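Local coordinates for protein ancestral D-type dye decolorizing peroxidase (Geotrichum candidum, PDB 7ANV) that probably uses its haem to reduce hydrogen peroxide and oxidise dyes and other substrates, as dye-decolorizing peroxidases do, at residues K19-F24 with V143-G148; S247-R252 with V395-N400. One frame throughout, in Å; residues are numbered along the deposited sequence.

Interactions 1 and 2 are the central strand pairs of the two four-stranded antiparallel sheets of a DyP peroxidase, the two ferredoxin-like halves of its fold. Their centres lie 16 Å apart, and the sheets meet through the side chains between them. Tyr23 of interaction 1 carries much of this: its CD2 is 3.7 Å from CE2 of Phe251, an edge-to-face pair of rings, and its OH rests on CG2 of Val395. Leu145 CD1 packs 4.0 Å from Leu249 CD1. The haem lies nearer interaction 2: about 6 Å from the side chain of Cys396, against about 13 Å from that of Tyr23.

Interaction 1 (K19-F24 with V143-G148); sequences KTETYF and VILVAG
Thr22 and Val146 form the middle hydrogen-bonded pair of an antiparallel ladder that joins the two inner strands of a ferredoxin-like sheet. The tight part runs from there to Phe24 and Ile144, where Phe24 N reaches Ile144 O at 2.9 Å in the carbonyl plane. On the face shared by Glu21, Tyr23, Leu145 and Ala147, the tyrosine has its CG anti to the carbonyl carbon (chi1 -67°), which brings the CD2/CE2 side of the ring against Leu145, CE2 3.8 Å from Leu145 CG, while CG2 of Val143 comes up at the ring edge, 4.1 Å from Tyr23 CD2. Extended Glu21 lies alongside Leu145, its OE2 3.8 Å from Leu145 CD2, and its OE1 makes a salt bridge with Lys18. Thr22 and Val146 face the other way, onto helix 151-164.

Only at Lys19 does the contact open to solvent. Its straight side chain leads away from the partner strand; a bound sulfate, probably from the crystallisation liquor, lies about 5 Å from it. Here the ladder ends in a classic beta bulge, Lys19 and Thr20 both facing Gly148: the single oxygen Gly148 O takes Lys19 N at 2.9 Å and Thr20 N at 3.2 Å.

Interaction 2 (S247-R252 with V395-N400); sequences SFLVFR and VCYQSN
Leu249 and Tyr397 sit side by side on one face of the antiparallel pair at the centre of the haem-side sheet. Backbone bonds hold the strands in register: Val250 and Cys396 bond to each other in both directions, Val250 N to Cys396 O at 2.9 Å, and Phe248 and Gln398 do the same; Gln398 O also lies at the Phe248 ring edge.

One side-chain bond strengthens this ladder. Gln398 CG lies between the backbone N and the carbonyl carbon (chi1 60°), and with a bend at chi2 the amide folds back over the strands. Its NE2 donates an N-H to Phe248 O at 3.0 Å from above the carbonyl plane, so that oxygen holds two donors, while OE1 takes Phe405 N.

Apolar contacts occur on both faces. Tyr397 CE1 lies 3.6 Å from Leu249 CG, and the two methyls of Val395 part, CG1 toward Leu249 CD2 at 3.8 Å and CG2 toward Phe251 CD2 at 3.7 Å. Opposite, Cys396 SG meets Val250 CB at 3.9 Å.

An alanine in place of Tyr397 would probably open a gap beside Leu249 CG and leave Asp11 OD2 without its hydroxyl partner.

Backbone bonds thus set the register and the Gln398 amide reinforces it at Phe248 O, while the buried Tyr397 can sit among apolar side chains because Asp11 takes its hydroxyl.

Interaction 1 (K19-F24 with V143-G148)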
loop_
_atom_site.group_PDB
_atom_site.type_symbol
_atom_site.label_atom_id
_atom_site.label_comp_id
_atom_site.label_asym_id
_atom_site.label_seq_id
_atom_site.Cartn_x
_atom_site.Cartn_y
_atom_site.Cartn_z
ATOM N N LYS A 19 -4.231 -12.033 -10.689
ATOM C CA LYS A 19 -3.988 -11.212 -11.907
ATOM C C LYS A 19 -5.013 -10.068 -11.919
ATOM O O LYS A 19 -4.785 -9.072 -12.566
ATOM C CB LYS A 19 -4.115 -12.088 -13.153
ATOM C CG LYS A 19 -3.080 -13.214 -13.190
ATOM C CD LYS A 19 -2.944 -13.964 -14.512
ATOM C CE LYS A 19 -1.694 -14.842 -14.511
ATOM N NZ LYS A 19 -1.297 -15.295 -15.872
ATOM N N THR A 20 -6.140 -10.253 -11.237
ATOM C CA THR A 20 -7.222 -9.251 -11.152
ATOM C C THR A 20 -7.873 -9.363 -9.777
ATOM O O THR A 20 -7.866 -10.451 -9.167
ATOM C CB THR A 20 -8.234 -9.423 -12.295
ATOM O OG1 THR A 20 -9.182 -8.356 -12.263
ATOM C CG2 THR A 20 -8.982 -10.738 -12.250
ATOM N N GLU A 21 -8.447 -8.277 -9.305
ATOM C CA GLU A 21 -9.038 -8.274 -7.956
ATOM C C GLU A 21 -10.140 -7.229 -7.975
ATOM O O GLU A 21 -9.876 -6.121 -8.463
ATOM C CB GLU A 21 -7.944 -7.962 -6.932
ATOM C CG GLU A 21 -8.398 -8.058 -5.493
ATOM C CD GLU A 21 -7.234 -7.781 -4.541
ATOM O OE1 GLU A 21 -6.279 -7.062 -4.963
ATOM O OE2 GLU A 21 -7.310 -8.250 -3.387
ATOM N N THR A 22 -11.281 -7.541 -7.378
ATOM C CA THR A 22 -12.409 -6.610 -7.298
ATOM C C THR A 22 -12.642 -6.301 -5.829
ATOM O O THR A 22 -12.577 -7.209 -4.988
ATOM C CB THR A 22 -13.658 -7.172 -7.979
ATOM O OG1 THR A 22 -13.403 -7.182 -9.383
ATOM C CG2 THR A 22 -14.860 -6.300 -7.693
ATOM N N TYR A 23 -12.792 -5.021 -5.520
ATOM C CA TYR A 23 -13.187 -4.545 -4.185
ATOM C C TYR A 23 -14.656 -4.169 -4.258
ATOM O O TYR A 23 -14.994 -3.262 -5.017
ATOM C CB TYR A 23 -12.279 -3.375 -3.824
ATOM C CG TYR A 23 -10.864 -3.797 -3.621
ATOM C CD1 TYR A 23 -9.988 -3.845 -4.686
ATOM C CD2 TYR A 23 -10.394 -4.108 -2.365
ATOM C CE1 TYR A 23 -8.677 -4.251 -4.524
ATOM C CE2 TYR A 23 -9.084 -4.500 -2.186
ATOM C CZ TYR A 23 -8.226 -4.552 -3.260
ATOM O OH TYR A 23 -6.926 -4.932 -3.112
ATOM N N PHE A 24 -15.480 -4.859 -3.478
ATOM C CA PHE A 24 -16.947 -4.638 -3.395
ATOM C C PHE A 24 -17.240 -3.947 -2.065
ATOM O O PHE A 24 -17.211 -4.600 -0.980
ATOM C CB PHE A 24 -17.639 -5.988 -3.576
ATOM C CG PHE A 24 -19.128 -5.930 -3.573
ATOM C CD1 PHE A 24 -19.831 -5.907 -2.383
ATOM C CD2 PHE A 24 -19.825 -5.994 -4.760
ATOM C CE1 PHE A 24 -21.225 -5.930 -2.406
ATOM C CE2 PHE A 24 -21.210 -6.009 -4.772
ATOM C CZ PHE A 24 -21.897 -5.962 -3.590
ATOM N N VAL A 143 -15.927 -4.075 3.066
ATOM C CA VAL A 143 -15.449 -4.372 1.717
ATOM C C VAL A 143 -15.230 -5.866 1.650
ATOM O O VAL A 143 -14.686 -6.475 2.582
ATOM C CB VAL A 143 -14.194 -3.559 1.368
ATOM C CG1 VAL A 143 -13.000 -3.796 2.289
ATOM C CG2 VAL A 143 -13.804 -3.794 -0.092
ATOM N N ILE A 144 -15.647 -6.417 0.538
ATOM C CA ILE A 144 -15.330 -7.821 0.179
ATOM C C ILE A 144 -14.287 -7.727 -0.902
ATOM O O ILE A 144 -14.520 -7.040 -1.906
ATOM C CB ILE A 144 -16.579 -8.610 -0.253
ATOM C CG1 ILE A 144 -17.601 -8.632 0.877
ATOM C CG2 ILE A 144 -16.186 -10.017 -0.671
ATOM C CD1 ILE A 144 -18.916 -9.251 0.526
ATOM N N LEU A 145 -13.185 -8.445 -0.712
ATOM C CA LEU A 145 -12.071 -8.540 -1.682
ATOM C C LEU A 145 -12.212 -9.861 -2.418
ATOM O O LEU A 145 -12.260 -10.928 -1.753
ATOM C CB LEU A 145 -10.747 -8.625 -0.909
ATOM C CG LEU A 145 -10.228 -7.436 -0.152
ATOM C CD1 LEU A 145 -11.010 -7.280 1.152
ATOM C CD2 LEU A 145 -8.735 -7.668 0.127
ATOM N N VAL A 146 -12.244 -9.839 -3.726
ATOM C CA VAL A 146 -12.247 -11.098 -4.507
ATOM C C VAL A 146 -11.074 -11.033 -5.500
ATOM O O VAL A 146 -11.086 -10.201 -6.417
ATOM C CB VAL A 146 -13.605 -11.324 -5.210
ATOM C CG1 VAL A 146 -13.620 -12.691 -5.873
ATOM C CG2 VAL A 146 -14.780 -11.165 -4.245
ATOM N N ALA A 147 -10.097 -11.904 -5.315
ATOM C CA ALA A 147 -8.849 -11.962 -6.103
ATOM C C ALA A 147 -8.890 -13.233 -6.959
ATOM O O ALA A 147 -9.477 -14.212 -6.540
ATOM C CB ALA A 147 -7.683 -11.972 -5.151
ATOM N N GLY A 148 -8.402 -13.194 -8.185
ATOM C CA GLY A 148 -8.445 -14.387 -9.032
ATOM C C GLY A 148 -7.464 -14.327 -10.170
ATOM O O GLY A 148 -6.819 -13.283 -10.414
#

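Interaction 2 (S247-R252 with V395-N400)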
loop_
_atom_site.group_PDB
_atom_site.type_symbol
_atom_site.label_atom_id
_atom_site.label_comp_id
_atom_site.label_asym_id
_atom_site.label_seq_id
_atom_site.Cartn_x
_atom_site.Cartn_y
_atom_site.Cartn_z
ATOM N N SER A 247 -6.452 -7.840 11.437
ATOM C CA SER A 247 -5.499 -6.788 11.030
ATOM C C SER A 247 -6.321 -5.624 10.471
ATOM O O SER A 247 -7.415 -5.858 9.827
ATOM C CB SER A 247 -4.491 -7.304 10.054
ATOM O OG SER A 247 -3.483 -6.334 9.806
ATOM N N PHE A 248 -5.812 -4.398 10.617
ATOM C CA PHE A 248 -6.444 -3.210 9.997
ATOM C C PHE A 248 -5.994 -3.097 8.539
ATOM O O PHE A 248 -4.778 -3.169 8.239
ATOM C CB PHE A 248 -6.118 -1.947 10.788
ATOM C CG PHE A 248 -6.737 -1.967 12.151
ATOM C CD1 PHE A 248 -8.038 -1.530 12.303
ATOM C CD2 PHE A 248 -6.019 -2.396 13.260
ATOM C CE1 PHE A 248 -8.660 -1.583 13.549
ATOM C CE2 PHE A 248 -6.640 -2.432 14.500
ATOM C CZ PHE A 248 -7.931 -1.981 14.649
ATOM N N LEU A 249 -6.997 -2.982 7.671
ATOM C CA LEU A 249 -6.865 -2.850 6.220
ATOM C C LEU A 249 -7.047 -1.376 5.885
ATOM O O LEU A 249 -8.156 -0.877 5.983
ATOM C CB LEU A 249 -7.958 -3.701 5.578
ATOM C CG LEU A 249 -7.884 -3.966 4.069
ATOM C CD1 LEU A 249 -8.884 -5.033 3.668
ATOM C CD2 LEU A 249 -8.067 -2.732 3.205
ATOM N N VAL A 250 -6.001 -0.736 5.412
ATOM C CA VAL A 250 -6.083 0.633 4.844
ATOM C C VAL A 250 -6.277 0.506 3.341
ATOM O O VAL A 250 -5.409 -0.076 2.680
ATOM C CB VAL A 250 -4.819 1.449 5.156
ATOM C CG1 VAL A 250 -4.878 2.776 4.414
ATOM C CG2 VAL A 250 -4.607 1.615 6.662
ATOM N N PHE A 251 -7.340 1.115 2.830
ATOM C CA PHE A 251 -7.601 1.216 1.384
ATOM C C PHE A 251 -7.444 2.670 0.931
ATOM O O PHE A 251 -8.085 3.527 1.502
ATOM C CB PHE A 251 -8.972 0.628 1.038
ATOM C CG PHE A 251 -9.209 0.560 -0.450
ATOM C CD1 PHE A 251 -9.669 1.680 -1.134
ATOM C CD2 PHE A 251 -9.004 -0.620 -1.161
ATOM C CE1 PHE A 251 -9.849 1.637 -2.515
ATOM C CE2 PHE A 251 -9.164 -0.660 -2.546
ATOM C CZ PHE A 251 -9.596 0.461 -3.207
ATOM N N ARG A 252 -6.662 2.901 -0.114
ATOM C CA ARG A 252 -6.593 4.197 -0.798
ATOM C C ARG A 252 -6.635 3.991 -2.310
ATOM O O ARG A 252 -5.829 3.236 -2.843
ATOM C CB ARG A 252 -5.284 4.929 -0.476
ATOM C CG ARG A 252 -5.007 5.133 0.992
ATOM C CD ARG A 252 -5.554 6.434 1.493
ATOM N NE ARG A 252 -4.751 7.565 1.052
ATOM C CZ ARG A 252 -5.133 8.848 1.044
ATOM N NH1 ARG A 252 -6.381 9.213 1.322
ATOM N NH2 ARG A 252 -4.237 9.775 0.727
ATOM N N VAL A 395 -3.411 -1.041 -0.746
ATOM C CA VAL A 395 -3.923 -1.753 0.448
ATOM C C VAL A 395 -2.736 -2.033 1.349
ATOM O O VAL A 395 -1.743 -2.590 0.852
ATOM C CB VAL A 395 -4.695 -3.034 0.072
ATOM C CG1 VAL A 395 -5.002 -3.944 1.275
ATOM C CG2 VAL A 395 -5.984 -2.699 -0.653
ATOM N N CYS A 396 -2.850 -1.750 2.633
ATOM C CA CYS A 396 -1.824 -2.226 3.555
ATOM C C CYS A 396 -2.492 -2.719 4.823
ATOM O O CYS A 396 -3.602 -2.258 5.153
ATOM C CB CYS A 396 -0.725 -1.193 3.740
ATOM S SG CYS A 396 -1.182 0.224 4.768
ATOM N N TYR A 397 -1.787 -3.628 5.478
ATOM C CA TYR A 397 -2.204 -4.256 6.749
ATOM C C TYR A 397 -1.206 -3.901 7.852
ATOM O O TYR A 397 0.009 -3.855 7.628
ATOM C CB TYR A 397 -2.316 -5.770 6.578
ATOM C CG TYR A 397 -3.385 -6.188 5.608
ATOM C CD1 TYR A 397 -4.711 -6.239 6.018
ATOM C CD2 TYR A 397 -3.092 -6.464 4.276
ATOM C CE1 TYR A 397 -5.721 -6.670 5.174
ATOM C CE2 TYR A 397 -4.116 -6.826 3.399
ATOM C CZ TYR A 397 -5.418 -6.933 3.857
ATOM O OH TYR A 397 -6.431 -7.296 3.014
ATOM N N GLN A 398 -1.736 -3.763 9.061
ATOM C CA GLN A 398 -0.990 -3.428 10.289
ATOM C C GLN A 398 -1.921 -3.638 11.459
ATOM O O GLN A 398 -3.149 -3.539 11.306
ATOM C CB GLN A 398 -0.473 -1.979 10.268
ATOM C CG GLN A 398 -1.538 -0.892 10.140
ATOM C CD GLN A 398 -1.764 -0.406 8.729
ATOM O OE1 GLN A 398 -1.023 0.428 8.213
ATOM N NE2 GLN A 398 -2.775 -0.938 8.079
ATOM N N SER A 399 -1.356 -3.829 12.637
ATOM C CA SER A 399 -2.162 -3.933 13.866
ATOM C C SER A 399 -2.549 -2.545 14.360
ATOM O O SER A 399 -3.431 -2.483 15.192
ATOM C CB SER A 399 -1.423 -4.651 14.948
ATOM O OG SER A 399 -0.213 -3.967 15.272
ATOM N N ASN A 400 -1.837 -1.507 13.929
ATOM C CA ASN A 400 -2.008 -0.148 14.480
ATOM C C ASN A 400 -1.890 0.871 13.347
ATOM O O ASN A 400 -0.761 1.120 12.862
ATOM C CB ASN A 400 -0.934 0.016 15.546
ATOM C CG ASN A 400 -1.159 1.209 16.421
ATOM O OD1 ASN A 400 -1.191 2.336 15.916
ATOM N ND2 ASN A 400 -1.305 0.953 17.716
#